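Local coordinates for enterocine A immunity protein (Enterococcus faecium, PDB 2BL8) that confers immunity to the pediocin-like bacteriocin enterocin A, presumably protecting the cells that make the antimicrobial peptide, at residues H10-D15 and E75-L80; D21-D26 and N65-T70; L28-K33 and N52-Y57. All coordinates share one frame; numbering follows the deposited sequence.

Contact 1: residues H10-D15 and E75-L80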
loop_
_atom_site.group_PDB
_atom_site.type_symbol
_atom_site.label_atom_id
_atom_site.label_comp_id
_atom_site.label_asym_id
_atom_site.label_seq_id
_atom_site.Cartn_x
_atom_site.Cartn_y
_atom_site.Cartn_z
ATOM N N HIS A 10 -1.840 -8.141 4.591
ATOM C CA HIS A 10 -2.861 -9.145 4.867
ATOM C C HIS A 10 -4.132 -8.458 5.359
ATOM O O HIS A 10 -5.231 -8.784 4.915
ATOM C CB HIS A 10 -2.349 -10.133 5.922
ATOM C CG HIS A 10 -3.163 -11.386 6.029
ATOM N ND1 HIS A 10 -2.720 -12.502 6.709
ATOM C CD2 HIS A 10 -4.386 -11.705 5.543
ATOM C CE1 HIS A 10 -3.632 -13.454 6.635
ATOM N NE2 HIS A 10 -4.655 -12.995 5.932
ATOM N N GLU A 11 -3.979 -7.496 6.263
ATOM C CA GLU A 11 -5.133 -6.780 6.799
ATOM C C GLU A 11 -5.842 -5.933 5.745
ATOM O O GLU A 11 -7.071 -5.872 5.716
ATOM C CB GLU A 11 -4.706 -5.905 7.980
ATOM C CG GLU A 11 -4.170 -6.703 9.162
ATOM C CD GLU A 11 -3.662 -5.829 10.295
ATOM O OE1 GLU A 11 -3.172 -4.713 10.020
ATOM O OE2 GLU A 11 -3.736 -6.266 11.461
ATOM N N LEU A 12 -5.071 -5.289 4.877
ATOM C CA LEU A 12 -5.657 -4.457 3.831
ATOM C C LEU A 12 -6.406 -5.354 2.844
ATOM O O LEU A 12 -7.514 -5.030 2.411
ATOM C CB LEU A 12 -4.561 -3.660 3.111
ATOM C CG LEU A 12 -4.988 -2.637 2.053
ATOM C CD1 LEU A 12 -5.913 -1.597 2.675
ATOM C CD2 LEU A 12 -3.750 -1.964 1.474
ATOM N N TYR A 13 -5.807 -6.493 2.509
ATOM C CA TYR A 13 -6.421 -7.436 1.580
ATOM C C TYR A 13 -7.760 -7.918 2.126
ATOM O O TYR A 13 -8.779 -7.870 1.437
ATOM C CB TYR A 13 -5.511 -8.649 1.363
ATOM C CG TYR A 13 -6.082 -9.659 0.387
ATOM C CD1 TYR A 13 -5.650 -9.700 -0.936
ATOM C CD2 TYR A 13 -7.093 -10.539 0.777
ATOM C CE1 TYR A 13 -6.209 -10.591 -1.852
ATOM C CE2 TYR A 13 -7.661 -11.430 -0.131
ATOM C CZ TYR A 13 -7.213 -11.449 -1.444
ATOM O OH TYR A 13 -7.770 -12.326 -2.349
ATOM N N ASN A 14 -7.745 -8.396 3.367
ATOM C CA ASN A 14 -8.951 -8.910 4.003
ATOM C C ASN A 14 -10.046 -7.870 4.149
ATOM O O ASN A 14 -11.221 -8.170 3.941
ATOM C CB ASN A 14 -8.612 -9.502 5.375
ATOM C CG ASN A 14 -8.013 -10.890 5.273
ATOM O OD1 ASN A 14 -7.589 -11.319 4.199
ATOM N ND2 ASN A 14 -7.970 -11.601 6.393
ATOM N N ASP A 15 -9.674 -6.644 4.499
ATOM C CA ASP A 15 -10.674 -5.595 4.669
ATOM C C ASP A 15 -11.374 -5.278 3.350
ATOM O O ASP A 15 -12.589 -5.086 3.309
ATOM C CB ASP A 15 -10.035 -4.320 5.220
ATOM C CG ASP A 15 -11.067 -3.351 5.756
ATOM O OD1 ASP A 15 -11.654 -3.649 6.816
ATOM O OD2 ASP A 15 -11.304 -2.306 5.115
ATOM N N GLU A 75 -5.460 4.585 6.307
ATOM C CA GLU A 75 -4.564 4.521 7.447
ATOM C C GLU A 75 -3.634 3.314 7.334
ATOM O O GLU A 75 -2.450 3.405 7.661
ATOM C CB GLU A 75 -5.388 4.489 8.738
ATOM C CG GLU A 75 -5.999 5.859 9.037
ATOM C CD GLU A 75 -7.260 5.807 9.870
ATOM O OE1 GLU A 75 -7.549 4.758 10.481
ATOM O OE2 GLU A 75 -7.967 6.839 9.916
ATOM N N LEU A 76 -4.159 2.189 6.860
ATOM C CA LEU A 76 -3.324 1.010 6.679
ATOM C C LEU A 76 -2.280 1.290 5.596
ATOM O O LEU A 76 -1.116 0.927 5.744
ATOM C CB LEU A 76 -4.166 -0.201 6.277
ATOM C CG LEU A 76 -5.076 -0.760 7.372
ATOM C CD1 LEU A 76 -5.921 -1.893 6.797
ATOM C CD2 LEU A 76 -4.231 -1.244 8.545
ATOM N N ILE A 77 -2.687 1.941 4.511
ATOM C CA ILE A 77 -1.736 2.237 3.441
ATOM C C ILE A 77 -0.638 3.159 3.970
ATOM O O ILE A 77 0.532 3.002 3.631
ATOM C CB ILE A 77 -2.442 2.872 2.218
ATOM C CG1 ILE A 77 -3.449 1.873 1.631
ATOM C CG2 ILE A 77 -1.414 3.228 1.151
ATOM C CD1 ILE A 77 -4.344 2.459 0.546
ATOM N N ARG A 78 -1.021 4.111 4.815
ATOM C CA ARG A 78 -0.059 5.041 5.410
ATOM C C ARG A 78 0.957 4.282 6.261
ATOM O O ARG A 78 2.162 4.529 6.181
ATOM C CB ARG A 78 -0.796 6.058 6.286
ATOM C CG ARG A 78 0.100 7.033 7.027
ATOM C CD ARG A 78 -0.724 7.930 7.942
ATOM N NE ARG A 78 -1.293 7.184 9.062
ATOM C CZ ARG A 78 -2.285 7.626 9.831
ATOM N NH1 ARG A 78 -2.829 8.815 9.601
ATOM N NH2 ARG A 78 -2.733 6.883 10.834
ATOM N N ASN A 79 0.464 3.356 7.079
ATOM C CA ASN A 79 1.329 2.570 7.943
ATOM C C ASN A 79 2.274 1.687 7.133
ATOM O O ASN A 79 3.436 1.510 7.510
ATOM C CB ASN A 79 0.483 1.729 8.906
ATOM C CG ASN A 79 -0.252 2.582 9.928
ATOM O OD1 ASN A 79 -1.048 2.079 10.721
ATOM N ND2 ASN A 79 0.021 3.885 9.918
ATOM N N LEU A 80 1.792 1.150 6.014
ATOM C CA LEU A 80 2.631 0.305 5.169
ATOM C C LEU A 80 3.823 1.105 4.642
ATOM O O LEU A 80 4.963 0.642 4.679
ATOM C CB LEU A 80 1.819 -0.269 4.003
ATOM C CG LEU A 80 2.555 -1.302 3.142
ATOM C CD1 LEU A 80 2.977 -2.488 3.995
ATOM C CD2 LEU A 80 1.653 -1.756 2.005
#
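Leu12 and Leu76 meet between the first and last helices of an antiparallel four-helix bundle. The short helical segments 10-15 and 75-80 run in opposite senses, 160° between their directions, and their axes approach to 10.1 Å. Leu12 and Leu76 are also where the two backbones come nearest, with Leu12 CA 6.6 Å from Leu76 CA.

Apolar packing carries the contact. The two leucines overlap side by side, each pointing at the other's helix, so that CD1 of Leu76 passes the end of its neighbour and lies against the helix backbone, 3.9 Å from Leu12 CA. The methyls Leu12 CD1 and Leu76 CD1 are 4.1 Å apart. The other branch of Leu12 serves a second partner: with CG anti to the backbone N (chi1 -175°), the side chain forks so that CD2 reaches CG1 of Ile77 at 3.9 Å. Leu12 thus spreads over two successive residues of the facing helix. Ile77 and Leu80 turn to helix 48-64, where Ile77 packs on Leu58 and Tyr59, so the core continues into a third helix.

Polar groups stay at the border. No hydrogen bond joins the two segments, although Asp15 OD2 bonds Gln73 NE2 just before segment 75-80. Glu11 runs roughly perpendicular to Leu76. The carboxylate divides its two oxygens: OE2 takes a weak hydrogen bond from Gln7 NE2 of its own helix, while OE1 lies 3.9 Å from Leu76 CD2.

Contact 2: residues D21-D26 and N65-T70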
loop_
_atom_site.group_PDB
_atom_site.type_symbol
_atom_site.label_atom_id
_atom_site.label_comp_id
_atom_site.label_asym_id
_atom_site.label_seq_id
_atom_site.Cartn_x
_atom_site.Cartn_y
_atom_site.Cartn_z
ATOM N N ASP A 21 -16.404 -6.588 -4.290
ATOM C CA ASP A 21 -16.652 -5.633 -5.364
ATOM C C ASP A 21 -15.620 -5.873 -6.465
ATOM O O ASP A 21 -14.415 -5.790 -6.224
ATOM C CB ASP A 21 -16.517 -4.204 -4.830
ATOM C CG ASP A 21 -16.963 -3.159 -5.833
ATOM O OD1 ASP A 21 -16.779 -3.377 -7.048
ATOM O OD2 ASP A 21 -17.486 -2.110 -5.404
ATOM N N PRO A 22 -16.079 -6.164 -7.692
ATOM C CA PRO A 22 -15.184 -6.417 -8.826
ATOM C C PRO A 22 -14.201 -5.293 -9.153
ATOM O O PRO A 22 -13.134 -5.545 -9.713
ATOM C CB PRO A 22 -16.153 -6.693 -9.973
ATOM C CG PRO A 22 -17.344 -5.861 -9.608
ATOM C CD PRO A 22 -17.485 -6.151 -8.135
ATOM N N LYS A 23 -14.553 -4.059 -8.807
ATOM C CA LYS A 23 -13.681 -2.922 -9.090
ATOM C C LYS A 23 -12.397 -2.964 -8.260
ATOM O O LYS A 23 -11.469 -2.189 -8.495
ATOM C CB LYS A 23 -14.416 -1.603 -8.835
ATOM C CG LYS A 23 -14.706 -1.307 -7.375
ATOM C CD LYS A 23 -15.357 0.060 -7.217
ATOM C CE LYS A 23 -15.604 0.396 -5.754
ATOM N NZ LYS A 23 -16.219 1.744 -5.578
ATOM N N TYR A 24 -12.355 -3.869 -7.288
ATOM C CA TYR A 24 -11.186 -4.026 -6.423
ATOM C C TYR A 24 -10.438 -5.314 -6.757
ATOM O O TYR A 24 -9.451 -5.647 -6.106
ATOM C CB TYR A 24 -11.610 -4.074 -4.952
ATOM C CG TYR A 24 -12.079 -2.758 -4.382
ATOM C CD1 TYR A 24 -11.184 -1.715 -4.154
ATOM C CD2 TYR A 24 -13.420 -2.556 -4.059
ATOM C CE1 TYR A 24 -11.610 -0.504 -3.618
ATOM C CE2 TYR A 24 -13.857 -1.348 -3.522
ATOM C CZ TYR A 24 -12.949 -0.327 -3.305
ATOM O OH TYR A 24 -13.379 0.873 -2.781
ATOM N N SER A 25 -10.910 -6.035 -7.769
ATOM C CA SER A 25 -10.291 -7.297 -8.165
ATOM C C SER A 25 -8.803 -7.176 -8.472
ATOM O O SER A 25 -8.003 -7.989 -8.010
ATOM C CB SER A 25 -11.012 -7.884 -9.380
ATOM O OG SER A 25 -10.977 -6.982 -10.472
ATOM N N ASP A 26 -8.434 -6.167 -9.256
ATOM C CA ASP A 26 -7.037 -5.967 -9.616
ATOM C C ASP A 26 -6.188 -5.654 -8.392
ATOM O O ASP A 26 -5.092 -6.189 -8.234
ATOM C CB ASP A 26 -6.906 -4.839 -10.643
ATOM C CG ASP A 26 -7.558 -5.182 -11.970
ATOM O OD1 ASP A 26 -7.216 -6.236 -12.546
ATOM O OD2 ASP A 26 -8.411 -4.398 -12.438
ATOM N N ASN A 65 -9.312 4.662 -11.578
ATOM C CA ASN A 65 -10.567 3.922 -11.495
ATOM C C ASN A 65 -11.605 4.641 -10.637
ATOM O O ASN A 65 -12.691 4.115 -10.396
ATOM C CB ASN A 65 -10.316 2.521 -10.930
ATOM C CG ASN A 65 -9.366 1.707 -11.787
ATOM O OD1 ASN A 65 -9.058 0.557 -11.474
ATOM N ND2 ASN A 65 -8.897 2.300 -12.876
ATOM N N LYS A 66 -11.263 5.841 -10.179
ATOM C CA LYS A 66 -12.158 6.641 -9.350
ATOM C C LYS A 66 -12.666 5.866 -8.134
ATOM O O LYS A 66 -13.866 5.841 -7.843
ATOM C CB LYS A 66 -13.327 7.147 -10.202
ATOM C CG LYS A 66 -12.870 8.023 -11.362
ATOM C CD LYS A 66 -14.020 8.450 -12.251
ATOM C CE LYS A 66 -13.545 9.379 -13.358
ATOM N NZ LYS A 66 -14.666 9.800 -14.251
ATOM N N ILE A 67 -11.728 5.244 -7.426
ATOM C CA ILE A 67 -12.008 4.453 -6.229
ATOM C C ILE A 67 -11.666 5.247 -4.973
ATOM O O ILE A 67 -10.694 6.000 -4.956
ATOM C CB ILE A 67 -11.149 3.171 -6.195
ATOM C CG1 ILE A 67 -11.561 2.226 -7.321
ATOM C CG2 ILE A 67 -11.275 2.497 -4.838
ATOM C CD1 ILE A 67 -10.685 0.991 -7.419
ATOM N N ARG A 68 -12.458 5.065 -3.920
ATOM C CA ARG A 68 -12.218 5.760 -2.660
ATOM C C ARG A 68 -12.020 4.759 -1.529
ATOM O O ARG A 68 -12.944 4.031 -1.167
ATOM C CB ARG A 68 -13.393 6.677 -2.305
ATOM C CG ARG A 68 -13.663 7.797 -3.294
ATOM C CD ARG A 68 -12.445 8.689 -3.494
ATOM N NE ARG A 68 -11.948 9.258 -2.245
ATOM C CZ ARG A 68 -10.946 10.130 -2.178
ATOM N NH1 ARG A 68 -10.342 10.529 -3.288
ATOM N NH2 ARG A 68 -10.543 10.599 -1.005
ATOM N N PHE A 69 -10.811 4.715 -0.982
ATOM C CA PHE A 69 -10.513 3.819 0.128
ATOM C C PHE A 69 -11.197 4.382 1.368
ATOM O O PHE A 69 -11.421 5.587 1.465
ATOM C CB PHE A 69 -9.008 3.769 0.391
ATOM C CG PHE A 69 -8.217 3.130 -0.711
ATOM C CD1 PHE A 69 -8.378 1.785 -1.007
ATOM C CD2 PHE A 69 -7.298 3.875 -1.447
ATOM C CE1 PHE A 69 -7.637 1.182 -2.019
ATOM C CE2 PHE A 69 -6.551 3.284 -2.462
ATOM C CZ PHE A 69 -6.720 1.936 -2.749
ATOM N N THR A 70 -11.533 3.515 2.316
ATOM C CA THR A 70 -12.163 3.986 3.543
ATOM C C THR A 70 -11.072 4.652 4.374
ATOM O O THR A 70 -9.883 4.458 4.113
ATOM C CB THR A 70 -12.771 2.825 4.359
ATOM O OG1 THR A 70 -11.735 1.920 4.762
ATOM C CG2 THR A 70 -13.794 2.073 3.524
HETATM O O HOH W 1 -14.911 3.673 -4.062
HETATM O O HOH W 2 -12.768 0.946 -0.272
HETATM O O HOH W 3 -8.047 -1.983 -11.472
#
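Tyr24 and Ile67 form the tight part of a contact between the 3-10 turn just before helix 25-38 and the loop joining helices 48-64 and 71-84. Methyl CG2 of Ile67 comes obliquely to the phenol, 3.3 Å from Tyr24 CE1 and 3.4 Å from Tyr24 OH. The other arm of the isoleucine runs past the ring to the backbone: with CG1 anti to the carbonyl carbon (chi1 -67°) and the chain extended beyond it (chi2 175°), CD1 is carried to 3.4 Å from Lys23 O. Ile67 therefore fits against the ring and the preceding carbonyl together. The facing turn is shaped by Asp21, whose OD1 accepts from Lys23 N in an Asx turn; the donor meets the anti side of the oxygen, 34° out of the carboxylate plane.

The solvent side is looser and bridged by water, for no direct hydrogen bond crosses between the segments. One water accepts from both Lys23 NZ and Arg68 N, tying the extended lysine to the loop backbone. A second lies 2.6 Å from Tyr24 OH and donates to Arg68 O, which is itself 3.6 Å from that hydroxyl. Farther along, a third water donates to Asp26 OD2 and, at 2.7 Å, to Asn65 OD1, spanning two exposed side chains.

The loop leaves helix 48-64 through a Schellman motif, in which Lys66 has positive phi, and enters helix 71-84 at Thr70, whose side chain caps the new N terminus. Between these ends Phe69 packs on Ala62 of the helix before and on Glu74 and Ile77 of the helix after, while Tyr24 and Ile67 join the loop to the turn ahead of helix 25-38.

Contact 3: residues L28-K33 and N52-Y57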
loop_
_atom_site.group_PDB
_atom_site.type_symbol
_atom_site.label_atom_id
_atom_site.label_comp_id
_atom_site.label_asym_id
_atom_site.label_seq_id
_atom_site.Cartn_x
_atom_site.Cartn_y
_atom_site.Cartn_z
ATOM N N LEU A 28 -6.751 -6.475 -5.284
ATOM C CA LEU A 28 -6.599 -7.663 -4.451
ATOM C C LEU A 28 -5.543 -8.598 -5.038
ATOM O O LEU A 28 -4.759 -9.202 -4.304
ATOM C CB LEU A 28 -7.937 -8.398 -4.322
ATOM C CG LEU A 28 -9.046 -7.678 -3.550
ATOM C CD1 LEU A 28 -10.318 -8.503 -3.604
ATOM C CD2 LEU A 28 -8.619 -7.466 -2.102
ATOM N N GLU A 29 -5.523 -8.713 -6.362
ATOM C CA GLU A 29 -4.559 -9.573 -7.036
ATOM C C GLU A 29 -3.140 -9.086 -6.762
ATOM O O GLU A 29 -2.237 -9.880 -6.494
ATOM C CB GLU A 29 -4.828 -9.582 -8.543
ATOM C CG GLU A 29 -3.902 -10.487 -9.341
ATOM C CD GLU A 29 -4.304 -10.578 -10.799
ATOM O OE1 GLU A 29 -5.477 -10.915 -11.066
ATOM O OE2 GLU A 29 -3.450 -10.316 -11.675
ATOM N N VAL A 30 -2.948 -7.773 -6.826
ATOM C CA VAL A 30 -1.638 -7.191 -6.574
ATOM C C VAL A 30 -1.238 -7.387 -5.114
ATOM O O VAL A 30 -0.099 -7.747 -4.818
ATOM C CB VAL A 30 -1.619 -5.687 -6.917
ATOM C CG1 VAL A 30 -0.326 -5.062 -6.430
ATOM C CG2 VAL A 30 -1.739 -5.505 -8.427
ATOM N N LEU A 31 -2.171 -7.150 -4.199
ATOM C CA LEU A 31 -1.879 -7.332 -2.783
ATOM C C LEU A 31 -1.464 -8.777 -2.531
ATOM O O LEU A 31 -0.527 -9.042 -1.773
ATOM C CB LEU A 31 -3.104 -6.978 -1.937
ATOM C CG LEU A 31 -3.403 -5.480 -1.842
ATOM C CD1 LEU A 31 -4.749 -5.278 -1.158
ATOM C CD2 LEU A 31 -2.289 -4.779 -1.072
ATOM N N GLN A 32 -2.162 -9.707 -3.175
ATOM C CA GLN A 32 -1.861 -11.123 -3.025
ATOM C C GLN A 32 -0.424 -11.397 -3.447
ATOM O O GLN A 32 0.336 -12.029 -2.716
ATOM C CB GLN A 32 -2.807 -11.961 -3.888
ATOM C CG GLN A 32 -2.446 -13.440 -3.915
ATOM C CD GLN A 32 -2.709 -14.126 -2.592
ATOM O OE1 GLN A 32 -3.859 -14.371 -2.227
ATOM N NE2 GLN A 32 -1.643 -14.440 -1.864
ATOM N N LYS A 33 -0.068 -10.910 -4.633
ATOM C CA LYS A 33 1.266 -11.084 -5.194
ATOM C C LYS A 33 2.344 -10.520 -4.275
ATOM O O LYS A 33 3.386 -11.144 -4.070
ATOM C CB LYS A 33 1.337 -10.399 -6.562
ATOM C CG LYS A 33 2.649 -10.595 -7.309
ATOM C CD LYS A 33 2.581 -9.966 -8.696
ATOM C CE LYS A 33 3.871 -10.184 -9.474
ATOM N NZ LYS A 33 3.795 -9.608 -10.849
ATOM N N ASN A 52 6.975 0.423 -1.768
ATOM C CA ASN A 52 6.737 1.696 -2.434
ATOM C C ASN A 52 6.059 1.519 -3.786
ATOM O O ASN A 52 5.189 2.310 -4.157
ATOM C CB ASN A 52 8.035 2.477 -2.604
ATOM C CG ASN A 52 7.778 3.937 -2.890
ATOM O OD1 ASN A 52 7.220 4.643 -2.055
ATOM N ND2 ASN A 52 8.155 4.391 -4.077
ATOM N N ARG A 53 6.452 0.487 -4.529
ATOM C CA ARG A 53 5.831 0.226 -5.820
ATOM C C ARG A 53 4.348 -0.063 -5.601
ATOM O O ARG A 53 3.496 0.344 -6.395
ATOM C CB ARG A 53 6.494 -0.977 -6.504
ATOM C CG ARG A 53 7.916 -0.718 -6.973
ATOM C CD ARG A 53 8.555 -1.962 -7.595
ATOM N NE ARG A 53 7.779 -2.509 -8.707
ATOM C CZ ARG A 53 6.782 -3.380 -8.575
ATOM N NH1 ARG A 53 6.428 -3.818 -7.373
ATOM N NH2 ARG A 53 6.137 -3.817 -9.648
ATOM N N LEU A 54 4.050 -0.768 -4.518
ATOM C CA LEU A 54 2.674 -1.117 -4.194
ATOM C C LEU A 54 1.858 0.126 -3.877
ATOM O O LEU A 54 0.740 0.284 -4.369
ATOM C CB LEU A 54 2.631 -2.078 -3.003
ATOM C CG LEU A 54 1.234 -2.329 -2.424
ATOM C CD1 LEU A 54 0.314 -2.909 -3.493
ATOM C CD2 LEU A 54 1.339 -3.271 -1.242
ATOM N N VAL A 55 2.416 1.014 -3.061
ATOM C CA VAL A 55 1.698 2.233 -2.694
ATOM C C VAL A 55 1.468 3.110 -3.926
ATOM O O VAL A 55 0.380 3.665 -4.106
ATOM C CB VAL A 55 2.450 3.018 -1.604
ATOM C CG1 VAL A 55 1.710 4.311 -1.292
ATOM C CG2 VAL A 55 2.553 2.168 -0.340
ATOM N N ASN A 56 2.482 3.228 -4.780
ATOM C CA ASN A 56 2.348 4.008 -6.017
ATOM C C ASN A 56 1.134 3.478 -6.789
ATOM O O ASN A 56 0.290 4.240 -7.266
ATOM C CB ASN A 56 3.564 3.817 -6.928
ATOM C CG ASN A 56 4.793 4.577 -6.475
ATOM O OD1 ASN A 56 5.881 4.356 -7.015
ATOM N ND2 ASN A 56 4.640 5.472 -5.507
ATOM N N TYR A 57 1.079 2.158 -6.933
ATOM C CA TYR A 57 -0.004 1.499 -7.654
ATOM C C TYR A 57 -1.378 1.758 -7.034
ATOM O O TYR A 57 -2.345 2.057 -7.739
ATOM C CB TYR A 57 0.250 -0.012 -7.704
ATOM C CG TYR A 57 -0.926 -0.809 -8.216
ATOM C CD1 TYR A 57 -1.196 -0.902 -9.580
ATOM C CD2 TYR A 57 -1.798 -1.433 -7.327
ATOM C CE1 TYR A 57 -2.314 -1.600 -10.046
ATOM C CE2 TYR A 57 -2.913 -2.125 -7.778
ATOM C CZ TYR A 57 -3.166 -2.204 -9.135
ATOM O OH TYR A 57 -4.279 -2.890 -9.570
#
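A chi1 of 170° swings the Tyr57 ring opposite the amide N of its own residue and out over Val30. Val30 in turn has CG1 trans to N (chi1 171°), which turns CG1 mainly to Leu54, though it also lies near Tyr57 CD2, and leaves CG2 to the ring. These residues join the second and third helices of the antiparallel four-helix bundle. Segments 28-33 and 52-57 run almost exactly opposite, with axes 11.2 Å apart at closest approach.

Val30 and Tyr57 reach for each other from the two helices. Methyl CG2 of the valine sits over one ring face in a CH-pi contact, 4.0 Å from the Tyr57 ring centroid and 29° off its normal. It lies toward the hydroxyl-bearing half, nearer CE2 and CZ than CG. The partner methyl, Val30 CG1, packs on Leu54 CD1 at 3.7 Å, so one branched residue fills the place between an aromatic and an aliphatic side chain of successive turns.

Deeper in the bundle, Leu31 lies crosswise to Leu54. Leu31 also rests on Tyr13 of helix 5-17, and Leu54 on Leu80 of helix 71-84, making this pair part of the common core. Tyr57 is less deeply buried and lies beside Asp26 and Ile27. The last touch is between methyls: Leu31 CD2 is 3.9 Å from Leu54 CD2.

In the fold
The three contacts nest along the chain: contact 3 lies within the loop closed by contact 2, and contact 2 within that closed by contact 1. Contacts 1 and 3, with centres about 11 Å apart, share one apolar core; Leu80 CD2 approaches Leu54 CD2 to 3.6 Å, and Leu12 CD2 lies 4.1 Å from Leu31 CD2. Contact 2 sits nearer the end of the bundle, its centre about 13 Å from that of the chain. Phe69 CE2 links it to contact 1 by packing on Ile77 CD1 at 3.8 Å, while Asp26 CB meets Tyr57 OH of contact 3 at 3.4 Å. Together they join all four helices.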